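Local coordinates for leucine-rich repeat protein (Bacteroides thetaiotaomicron, PDB 4ECN) that is of unknown function but probably binds other proteins through an extracellular, curved solenoid of leucine-rich repeats, at residues Phe333-Arg338 with Asn435-Ile440; Leu704-Met709 with Leu735-Leu740; Asn839-Val844 with Thr863-Gly868. All blocks are in the same frame, centred on the assembly; numbering follows the deposited sequence.

Each contact joins parts of the leucine-rich solenoid, apolar and buried on one side, more polar and exposed on the other. Contact 1 lies nearest the middle of the chain and contact 3 near the C-terminal end. The centres of contacts 1 and 2 are about 53 Å apart. The centres of contacts 2 and 3 are about 31 Å apart. Contacts 1 and 3 each pair two segments into a small parallel sheet, with exposed charged residues on one face. Contact 2, with seven of twelve touching residues buried, instead stacks the loops after strands 701-703 and 732-734, bonded largely by asparagine amides. Contact 1 adds a cation-pi stack, contact 3 a serine between aspartate and arginine.

Contact 1 (Phe333-Arg338 with Asn435-Ile440); sequences FGAKGR and NRITFI
Ala335 and Gly337 trade backbone bonds with Arg436 and Thr438, so that 333-338 and 435-440 run side by side in the same direction. Arg436 N donates to Ala335 O at 2.9 Å, in the carbonyl plane. Gly337 N then reaches Arg436 O at 3.1 Å, from well above the plane of that carbonyl, and Thr438 N returns to Gly337 O at 2.9 Å. A weak bond from Thr438 OG1 and a CA-H...O contact from Ile437 CA also reach Gly337 O.

The flat stack belongs to Arg338 and Phe439. The guanidinium lies on the ring with planes 25° apart and CZ 4.2 Å from the ring centroid, a cation-pi arrangement in which NH2 sits over the centre of the face. A bend at chi3 (83°) folds the arginine back over the ring, while the CB and CG of Arg338 run against Phe439 CB. Glu470 forms a salt bridge with Arg338 NH1, which helps to fix how the guanidinium is turned.

Apolar contact is modest. Ala335 CB meets Ile437 CG1 at 4.1 Å on the buried side, and on the exposed face Lys336 CG rests on Arg436 CB at 3.6 Å, two aliphatic stems whose charged ends diverge.

Where the second segment enters the strand, Asn435 makes an Asx turn: its OD1 takes Ile437 N on a lone pair at 3.2 Å and also accepts from Ser458 OG, while ND2 holds Ala456 O. The run Gly337, Arg338, Val339 resembles the Gly-x-Ile part of the signature of plant-type leucine-rich repeats, and the short parallel pair 338-339 with 436-440 is consistent with the second sheet that such repeats form beside the main one.

Contact 2 (Leu704-Met709 with Leu735-Leu740); sequences LSNNLM and LRFNKL
Leu704 O is gripped by two asparagine amides that come from opposite faces of its carbonyl plane. Asn738 ND2 crosses from the next loop to reach it at 3.2 Å, with a nearly straight N-H...O angle of 171°, and Asn707 ND2 closes on it from within its own segment at 3.1 Å. The oxygen lies close to the plane of each amide. The same Asn738 ND2 also donates to Leu735 O.

The other end of the Asn738 amide is used as well: OD1 receives Met709 N on a lone pair at 3.3 Å. With CG anti to the carbonyl carbon (chi1 -80°), the amide lies between the two loops, one end serving Leu704 and the other Met709. This is the asparagine ladder of leucine-rich repeats, built by the Asn of the LxxLxLxxNxL pattern. Asn707 repeats the arrangement one step back with Leu680 O and Ile685 N, and Asn763 one step on with Leu735 O and Leu740 N.

Backbone bonds join the stacked loops along their length. Asn706 N meets Arg736 O at 2.9 Å, Asn707 N meets Phe737 O, and Lys739 N closes the far end on Met709 O at 2.8 Å.

On the inner side Leu735 CD2 packs against Leu704 CB at 3.8 Å, and the methyl CE of Met709, a selenomethionine, comes against the same CD2, the two side chains crossing at about a right angle. Leu740 CD2 touches Met709 CB. Toward the outside the amide of Asn706 lies alongside Phe737, its plane 15° from that of the ring, with ND2 3.4 Å from Phe737 CB; Tyr762 stacks on the ring as the next aromatic in line.

Contact 3 (Asn839-Val844 with Thr863-Gly868); sequences NISIDV and TQDIRG
Arg867 reaches over the strand pair to Ser841. Its CB lies 3.8 Å from Asp843 OD2, the two side chains crossing at about a right angle; Asp843 OD1 is hydrogen-bonded to Thr845 OG1. The arginine chain then bends at chi3 (-76°) and crosses toward the neighbouring strand on the exposed face. NE makes a long salt bridge with Asp865 OD1, 3.6 Å away on its own strand. CZ approaches Ser841 OG, and NH2 ends 2.7 Å from that oxygen.

Ser841 OG, swung anti to its own N (chi1 -173°), donates to Asp865 OD2 at 3.2 Å, meeting it from above the carboxylate plane. An alanine here would remove that hydroxyl and is likely to leave Asp865 OD2 without its cross-strand donor.

Beneath, strands 841-843 and 865-867 run parallel, 17° apart. Ile842 N donates to Asp865 O, Arg867 N to Ile842 O, and Val844 N to Arg867 O at 2.8 Å. On the buried face Ile866 CG1 meets Ile842 CG2 at 3.9 Å, while Ile866 CG2 touches Val844 CG1. Beside them Gln864 OE1 accepts from Asp861 N and NE2 bonds Ile834 O and Asn837 O, tying this segment to the chain around strand 831-833.

The short sheet is thus two-sided: isoleucine and valine pack inward, while one hydroxyl links neighbouring strands outside, where the nearby carboxylates would probably help to balance the arginine's charge.

Contact 1 (Phe333-Arg338 with Asn435-Ile440)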
loop_
_atom_site.group_PDB
_atom_site.type_symbol
_atom_site.label_atom_id
_atom_site.label_comp_id
_atom_site.label_asym_id
_atom_site.label_seq_id
_atom_site.Cartn_x
_atom_site.Cartn_y
_atom_site.Cartn_z
ATOM N N PHE A 333 4.613 8.456 4.309
ATOM C CA PHE A 333 5.371 9.472 5.045
ATOM C C PHE A 333 5.727 9.097 6.467
ATOM O O PHE A 333 6.729 9.605 6.986
ATOM C CB PHE A 333 4.583 10.769 5.101
ATOM C CG PHE A 333 4.508 11.447 3.765
ATOM C CD1 PHE A 333 5.632 12.051 3.213
ATOM C CD2 PHE A 333 3.307 11.542 3.089
ATOM C CE1 PHE A 333 5.561 12.702 1.994
ATOM C CE2 PHE A 333 3.235 12.199 1.870
ATOM C CZ PHE A 333 4.363 12.775 1.330
ATOM N N GLY A 334 4.899 8.272 7.100
ATOM C CA GLY A 334 5.104 7.869 8.487
ATOM C C GLY A 334 4.699 8.963 9.441
ATOM O O GLY A 334 5.521 9.443 10.226
ATOM N N ALA A 335 3.434 9.390 9.348
ATOM C CA ALA A 335 2.891 10.443 10.201
ATOM C C ALA A 335 2.725 9.954 11.653
ATOM O O ALA A 335 2.466 8.776 11.885
ATOM C CB ALA A 335 1.564 10.916 9.652
ATOM N N LYS A 336 2.910 10.857 12.620
ATOM C CA LYS A 336 2.770 10.569 14.049
ATOM C C LYS A 336 1.921 11.652 14.665
ATOM O O LYS A 336 2.257 12.823 14.507
ATOM C CB LYS A 336 4.158 10.477 14.748
ATOM C CG LYS A 336 5.058 9.322 14.307
ATOM C CD LYS A 336 6.548 9.527 14.627
ATOM C CE LYS A 336 7.301 10.197 13.487
ATOM N NZ LYS A 336 8.751 10.352 13.787
ATOM N N GLY A 337 0.835 11.289 15.342
ATOM C CA GLY A 337 -0.010 12.280 15.996
ATOM C C GLY A 337 -1.512 12.126 15.870
ATOM O O GLY A 337 -2.032 11.025 15.655
ATOM N N ARG A 338 -2.214 13.265 16.030
ATOM C CA ARG A 338 -3.668 13.358 16.050
ATOM C C ARG A 338 -4.151 14.172 14.867
ATOM O O ARG A 338 -3.668 15.297 14.689
ATOM C CB ARG A 338 -4.134 14.002 17.381
ATOM C CG ARG A 338 -3.497 13.382 18.617
ATOM C CD ARG A 338 -3.822 14.085 19.920
ATOM N NE ARG A 338 -5.112 13.672 20.476
ATOM C CZ ARG A 338 -6.181 14.453 20.507
ATOM N NH1 ARG A 338 -6.115 15.694 20.047
ATOM N NH2 ARG A 338 -7.319 14.011 21.020
ATOM N N ASN A 435 2.754 4.003 10.605
ATOM C CA ASN A 435 2.546 5.334 11.173
ATOM C C ASN A 435 2.159 5.241 12.660
ATOM O O ASN A 435 1.721 4.169 13.100
ATOM C CB ASN A 435 1.436 6.042 10.379
ATOM C CG ASN A 435 0.083 5.358 10.486
ATOM O OD1 ASN A 435 -0.646 5.467 11.488
ATOM N ND2 ASN A 435 -0.285 4.641 9.447
ATOM N N ARG A 436 2.246 6.367 13.405
ATOM C CA ARG A 436 1.811 6.424 14.810
ATOM C C ARG A 436 0.606 7.419 14.943
ATOM O O ARG A 436 0.589 8.234 15.865
ATOM C CB ARG A 436 2.967 6.793 15.797
ATOM C CG ARG A 436 4.239 5.906 15.823
ATOM C CD ARG A 436 3.950 4.455 16.189
ATOM N NE ARG A 436 5.140 3.615 16.410
ATOM C CZ ARG A 436 5.829 2.965 15.467
ATOM N NH1 ARG A 436 5.527 3.120 14.177
ATOM N NH2 ARG A 436 6.859 2.200 15.804
ATOM N N ILE A 437 -0.398 7.328 14.019
ATOM C CA ILE A 437 -1.627 8.146 14.038
ATOM C C ILE A 437 -2.542 7.576 15.128
ATOM O O ILE A 437 -3.080 6.485 14.959
ATOM C CB ILE A 437 -2.336 8.219 12.648
ATOM C CG1 ILE A 437 -1.414 8.825 11.557
ATOM C CG2 ILE A 437 -3.654 9.001 12.751
ATOM C CD1 ILE A 437 -1.969 8.820 10.114
ATOM N N THR A 438 -2.699 8.299 16.245
ATOM C CA THR A 438 -3.453 7.831 17.421
ATOM C C THR A 438 -4.875 8.424 17.538
ATOM O O THR A 438 -5.633 7.992 18.408
ATOM C CB THR A 438 -2.680 8.144 18.723
ATOM O OG1 THR A 438 -2.152 9.484 18.708
ATOM C CG2 THR A 438 -1.552 7.142 18.980
ATOM N N PHE A 439 -5.256 9.357 16.649
ATOM C CA PHE A 439 -6.567 10.009 16.724
ATOM C C PHE A 439 -7.021 10.547 15.364
ATOM O O PHE A 439 -6.221 11.115 14.616
ATOM C CB PHE A 439 -6.501 11.184 17.745
ATOM C CG PHE A 439 -7.837 11.807 18.072
ATOM C CD1 PHE A 439 -8.624 11.298 19.097
ATOM C CD2 PHE A 439 -8.328 12.870 17.324
ATOM C CE1 PHE A 439 -9.881 11.839 19.366
ATOM C CE2 PHE A 439 -9.596 13.398 17.582
ATOM C CZ PHE A 439 -10.357 12.893 18.610
ATOM N N ILE A 440 -8.332 10.425 15.087
ATOM C CA ILE A 440 -8.958 10.967 13.876
ATOM C C ILE A 440 -10.128 11.866 14.289
ATOM O O ILE A 440 -11.114 11.342 14.802
ATOM C CB ILE A 440 -9.430 9.872 12.869
ATOM C CG1 ILE A 440 -8.410 8.728 12.626
ATOM C CG2 ILE A 440 -9.938 10.506 11.565
ATOM C CD1 ILE A 440 -7.194 9.042 11.801
#

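Contact 2 (Leu704-Met709 with Leu735-Leu740)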
loop_
_atom_site.group_PDB
_atom_site.type_symbol
_atom_site.label_atom_id
_atom_site.label_comp_id
_atom_site.label_asym_id
_atom_site.label_seq_id
_atom_site.Cartn_x
_atom_site.Cartn_y
_atom_site.Cartn_z
ATOM N N LEU A 704 -4.610 -33.992 -9.194
ATOM C CA LEU A 704 -4.890 -35.020 -8.183
ATOM C C LEU A 704 -3.618 -35.555 -7.518
ATOM O O LEU A 704 -3.633 -36.689 -7.026
ATOM C CB LEU A 704 -5.645 -36.191 -8.816
ATOM C CG LEU A 704 -7.117 -35.949 -9.140
ATOM C CD1 LEU A 704 -7.614 -36.940 -10.192
ATOM C CD2 LEU A 704 -7.980 -35.925 -7.882
ATOM N N SER A 705 -2.540 -34.727 -7.447
ATOM C CA SER A 705 -1.285 -35.148 -6.846
ATOM C C SER A 705 -1.438 -35.217 -5.339
ATOM O O SER A 705 -2.304 -34.562 -4.791
ATOM C CB SER A 705 -0.129 -34.228 -7.247
ATOM O OG SER A 705 -0.146 -32.946 -6.643
ATOM N N ASN A 706 -0.625 -36.044 -4.672
ATOM C CA ASN A 706 -0.582 -36.230 -3.218
ATOM C C ASN A 706 -1.940 -36.700 -2.716
ATOM O O ASN A 706 -2.649 -35.984 -2.009
ATOM C CB ASN A 706 -0.118 -34.979 -2.491
ATOM C CG ASN A 706 1.280 -34.587 -2.880
ATOM O OD1 ASN A 706 1.494 -33.851 -3.863
ATOM N ND2 ASN A 706 2.255 -35.036 -2.102
ATOM N N ASN A 707 -2.295 -37.924 -3.131
ATOM C CA ASN A 707 -3.520 -38.615 -2.764
ATOM C C ASN A 707 -3.197 -40.087 -2.548
ATOM O O ASN A 707 -2.011 -40.459 -2.560
ATOM C CB ASN A 707 -4.625 -38.389 -3.775
ATOM C CG ASN A 707 -5.330 -37.080 -3.504
ATOM O OD1 ASN A 707 -6.028 -36.929 -2.499
ATOM N ND2 ASN A 707 -5.148 -36.094 -4.371
ATOM N N LEU A 708 -4.231 -40.903 -2.253
ATOM C CA LEU A 708 -4.070 -42.291 -1.824
ATOM C C LEU A 708 -4.585 -43.346 -2.825
ATOM O O LEU A 708 -4.903 -44.460 -2.406
ATOM C CB LEU A 708 -4.842 -42.446 -0.508
ATOM C CG LEU A 708 -4.382 -41.560 0.655
ATOM C CD1 LEU A 708 -5.398 -41.560 1.757
ATOM C CD2 LEU A 708 -3.008 -41.961 1.166
HETATM N N MSE A 709 -4.600 -43.031 -4.128
HETATM C CA MSE A 709 -5.079 -43.951 -5.161
HETATM C C MSE A 709 -4.060 -45.041 -5.454
HETATM O O MSE A 709 -2.882 -44.739 -5.581
HETATM C CB MSE A 709 -5.396 -43.174 -6.445
HETATM C CG MSE A 709 -6.657 -42.323 -6.322
HETATM SE SE MSE A 709 -6.929 -41.219 -7.883
HETATM C CE MSE A 709 -6.165 -39.600 -7.204
ATOM N N LEU A 735 -0.881 -36.699 -11.432
ATOM C CA LEU A 735 -1.188 -37.814 -10.546
ATOM C C LEU A 735 0.011 -38.217 -9.731
ATOM O O LEU A 735 -0.019 -39.280 -9.127
ATOM C CB LEU A 735 -1.721 -39.012 -11.355
ATOM C CG LEU A 735 -3.213 -38.917 -11.768
ATOM C CD1 LEU A 735 -3.507 -39.863 -12.862
ATOM C CD2 LEU A 735 -4.135 -39.211 -10.597
ATOM N N ARG A 736 1.012 -37.326 -9.602
ATOM C CA ARG A 736 2.196 -37.572 -8.768
ATOM C C ARG A 736 1.865 -37.803 -7.325
ATOM O O ARG A 736 0.894 -37.238 -6.834
ATOM C CB ARG A 736 3.154 -36.393 -8.797
ATOM C CG ARG A 736 3.954 -36.181 -10.044
ATOM C CD ARG A 736 4.766 -34.946 -9.823
ATOM N NE ARG A 736 3.884 -33.837 -9.451
ATOM C CZ ARG A 736 4.194 -32.907 -8.558
ATOM N NH1 ARG A 736 5.376 -32.932 -7.946
ATOM N NH2 ARG A 736 3.332 -31.929 -8.283
ATOM N N PHE A 737 2.705 -38.574 -6.623
ATOM C CA PHE A 737 2.573 -38.861 -5.196
ATOM C C PHE A 737 1.229 -39.505 -4.883
ATOM O O PHE A 737 0.422 -38.981 -4.125
ATOM C CB PHE A 737 2.786 -37.598 -4.335
ATOM C CG PHE A 737 4.182 -37.043 -4.488
ATOM C CD1 PHE A 737 5.251 -37.609 -3.805
ATOM C CD2 PHE A 737 4.431 -35.972 -5.335
ATOM C CE1 PHE A 737 6.544 -37.107 -3.960
ATOM C CE2 PHE A 737 5.723 -35.464 -5.478
ATOM C CZ PHE A 737 6.775 -36.045 -4.797
ATOM N N ASN A 738 1.013 -40.661 -5.477
ATOM C CA ASN A 738 -0.097 -41.565 -5.203
ATOM C C ASN A 738 0.529 -42.925 -4.970
ATOM O O ASN A 738 1.740 -43.008 -4.714
ATOM C CB ASN A 738 -1.159 -41.559 -6.315
ATOM C CG ASN A 738 -2.115 -40.404 -6.244
ATOM O OD1 ASN A 738 -3.212 -40.528 -5.710
ATOM N ND2 ASN A 738 -1.714 -39.256 -6.773
ATOM N N LYS A 739 -0.253 -43.986 -5.083
ATOM C CA LYS A 739 0.250 -45.339 -4.882
ATOM C C LYS A 739 -0.183 -46.218 -6.076
ATOM O O LYS A 739 -0.327 -47.437 -5.927
ATOM C CB LYS A 739 -0.280 -45.874 -3.535
ATOM C CG LYS A 739 0.283 -45.174 -2.297
ATOM C CD LYS A 739 -0.500 -45.620 -1.055
ATOM C CE LYS A 739 0.008 -45.069 0.262
ATOM N NZ LYS A 739 -0.837 -45.515 1.409
ATOM N N LEU A 740 -0.356 -45.588 -7.263
ATOM C CA LEU A 740 -0.852 -46.217 -8.497
ATOM C C LEU A 740 0.040 -47.317 -8.982
ATOM O O LEU A 740 1.247 -47.142 -9.052
ATOM C CB LEU A 740 -1.019 -45.199 -9.648
ATOM C CG LEU A 740 -1.926 -44.001 -9.385
ATOM C CD1 LEU A 740 -1.597 -42.855 -10.305
ATOM C CD2 LEU A 740 -3.364 -44.393 -9.406
#

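Contact 3 (Asn839-Val844 with Thr863-Gly868)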
loop_
_atom_site.group_PDB
_atom_site.type_symbol
_atom_site.label_atom_id
_atom_site.label_comp_id
_atom_site.label_asym_id
_atom_site.label_seq_id
_atom_site.Cartn_x
_atom_site.Cartn_y
_atom_site.Cartn_z
ATOM N N ASN A 839 21.794 -49.128 -13.648
ATOM C CA ASN A 839 22.049 -50.293 -14.451
ATOM C C ASN A 839 21.566 -50.063 -15.882
ATOM O O ASN A 839 21.376 -51.032 -16.612
ATOM C CB ASN A 839 21.376 -51.491 -13.793
ATOM C CG ASN A 839 21.903 -51.792 -12.393
ATOM O OD1 ASN A 839 21.140 -51.887 -11.425
ATOM N ND2 ASN A 839 23.220 -51.927 -12.244
ATOM N N ILE A 840 21.436 -48.776 -16.306
ATOM C CA ILE A 840 21.016 -48.440 -17.669
ATOM C C ILE A 840 22.172 -48.753 -18.645
ATOM O O ILE A 840 23.355 -48.625 -18.307
ATOM C CB ILE A 840 20.507 -46.969 -17.822
ATOM C CG1 ILE A 840 19.504 -46.837 -18.997
ATOM C CG2 ILE A 840 21.646 -45.940 -17.922
ATOM C CD1 ILE A 840 18.643 -45.533 -18.998
ATOM N N SER A 841 21.787 -49.193 -19.841
ATOM C CA SER A 841 22.640 -49.499 -20.974
ATOM C C SER A 841 21.954 -48.935 -22.210
ATOM O O SER A 841 20.985 -49.528 -22.693
ATOM C CB SER A 841 22.885 -51.004 -21.065
ATOM O OG SER A 841 23.839 -51.327 -22.062
ATOM N N ILE A 842 22.384 -47.740 -22.661
ATOM C CA ILE A 842 21.766 -47.071 -23.808
ATOM C C ILE A 842 22.857 -46.455 -24.744
ATOM O O ILE A 842 23.933 -46.060 -24.283
ATOM C CB ILE A 842 20.783 -45.997 -23.282
ATOM C CG1 ILE A 842 19.794 -45.541 -24.377
ATOM C CG2 ILE A 842 21.512 -44.815 -22.571
ATOM C CD1 ILE A 842 18.723 -44.508 -23.927
ATOM N N ASP A 843 22.561 -46.403 -26.064
ATOM C CA ASP A 843 23.432 -45.811 -27.085
ATOM C C ASP A 843 22.748 -44.556 -27.655
ATOM O O ASP A 843 21.624 -44.625 -28.180
ATOM C CB ASP A 843 23.784 -46.818 -28.187
ATOM C CG ASP A 843 24.853 -46.323 -29.153
ATOM O OD1 ASP A 843 24.600 -45.317 -29.856
ATOM O OD2 ASP A 843 25.920 -46.977 -29.245
ATOM N N VAL A 844 23.436 -43.412 -27.542
ATOM C CA VAL A 844 22.866 -42.130 -27.943
ATOM C C VAL A 844 23.535 -41.566 -29.237
ATOM O O VAL A 844 23.393 -40.369 -29.508
ATOM C CB VAL A 844 22.962 -41.114 -26.777
ATOM C CG1 VAL A 844 22.130 -41.576 -25.585
ATOM C CG2 VAL A 844 24.408 -40.856 -26.364
ATOM N N THR A 863 28.428 -41.576 -14.561
ATOM C CA THR A 863 28.674 -42.938 -14.047
ATOM C C THR A 863 27.915 -44.002 -14.838
ATOM O O THR A 863 28.244 -45.189 -14.737
ATOM C CB THR A 863 28.246 -43.068 -12.565
ATOM O OG1 THR A 863 26.826 -43.266 -12.472
ATOM C CG2 THR A 863 28.708 -41.914 -11.692
ATOM N N GLN A 864 26.829 -43.584 -15.536
ATOM C CA GLN A 864 25.923 -44.475 -16.277
ATOM C C GLN A 864 26.520 -44.964 -17.597
ATOM O O GLN A 864 27.240 -44.209 -18.259
ATOM C CB GLN A 864 24.596 -43.762 -16.568
ATOM C CG GLN A 864 23.758 -43.481 -15.338
ATOM C CD GLN A 864 22.545 -42.700 -15.722
ATOM O OE1 GLN A 864 22.591 -41.488 -15.879
ATOM N NE2 GLN A 864 21.432 -43.374 -15.894
ATOM N N ASP A 865 26.179 -46.214 -17.999
ATOM C CA ASP A 865 26.648 -46.807 -19.262
ATOM C C ASP A 865 25.867 -46.195 -20.442
ATOM O O ASP A 865 24.844 -46.740 -20.903
ATOM C CB ASP A 865 26.531 -48.343 -19.252
ATOM C CG ASP A 865 26.974 -49.062 -20.521
ATOM O OD1 ASP A 865 27.796 -48.498 -21.273
ATOM O OD2 ASP A 865 26.540 -50.213 -20.730
ATOM N N ILE A 866 26.357 -45.024 -20.898
ATOM C CA ILE A 866 25.787 -44.289 -22.018
ATOM C C ILE A 866 26.849 -44.222 -23.137
ATOM O O ILE A 866 27.775 -43.397 -23.108
ATOM C CB ILE A 866 25.267 -42.899 -21.596
ATOM C CG1 ILE A 866 24.277 -43.021 -20.413
ATOM C CG2 ILE A 866 24.635 -42.187 -22.793
ATOM C CD1 ILE A 866 24.042 -41.752 -19.624
ATOM N N ARG A 867 26.710 -45.137 -24.097
ATOM C CA ARG A 867 27.570 -45.261 -25.269
ATOM C C ARG A 867 27.127 -44.270 -26.378
ATOM O O ARG A 867 25.945 -43.895 -26.440
ATOM C CB ARG A 867 27.530 -46.721 -25.788
ATOM C CG ARG A 867 28.210 -47.718 -24.848
ATOM C CD ARG A 867 27.782 -49.164 -25.050
ATOM N NE ARG A 867 26.454 -49.402 -24.491
ATOM C CZ ARG A 867 25.471 -50.048 -25.112
ATOM N NH1 ARG A 867 25.665 -50.568 -26.321
ATOM N NH2 ARG A 867 24.291 -50.190 -24.524
ATOM N N GLY A 868 28.087 -43.841 -27.210
ATOM C CA GLY A 868 27.833 -43.026 -28.395
ATOM C C GLY A 868 28.066 -41.533 -28.418
ATOM O O GLY A 868 27.876 -40.921 -29.475
#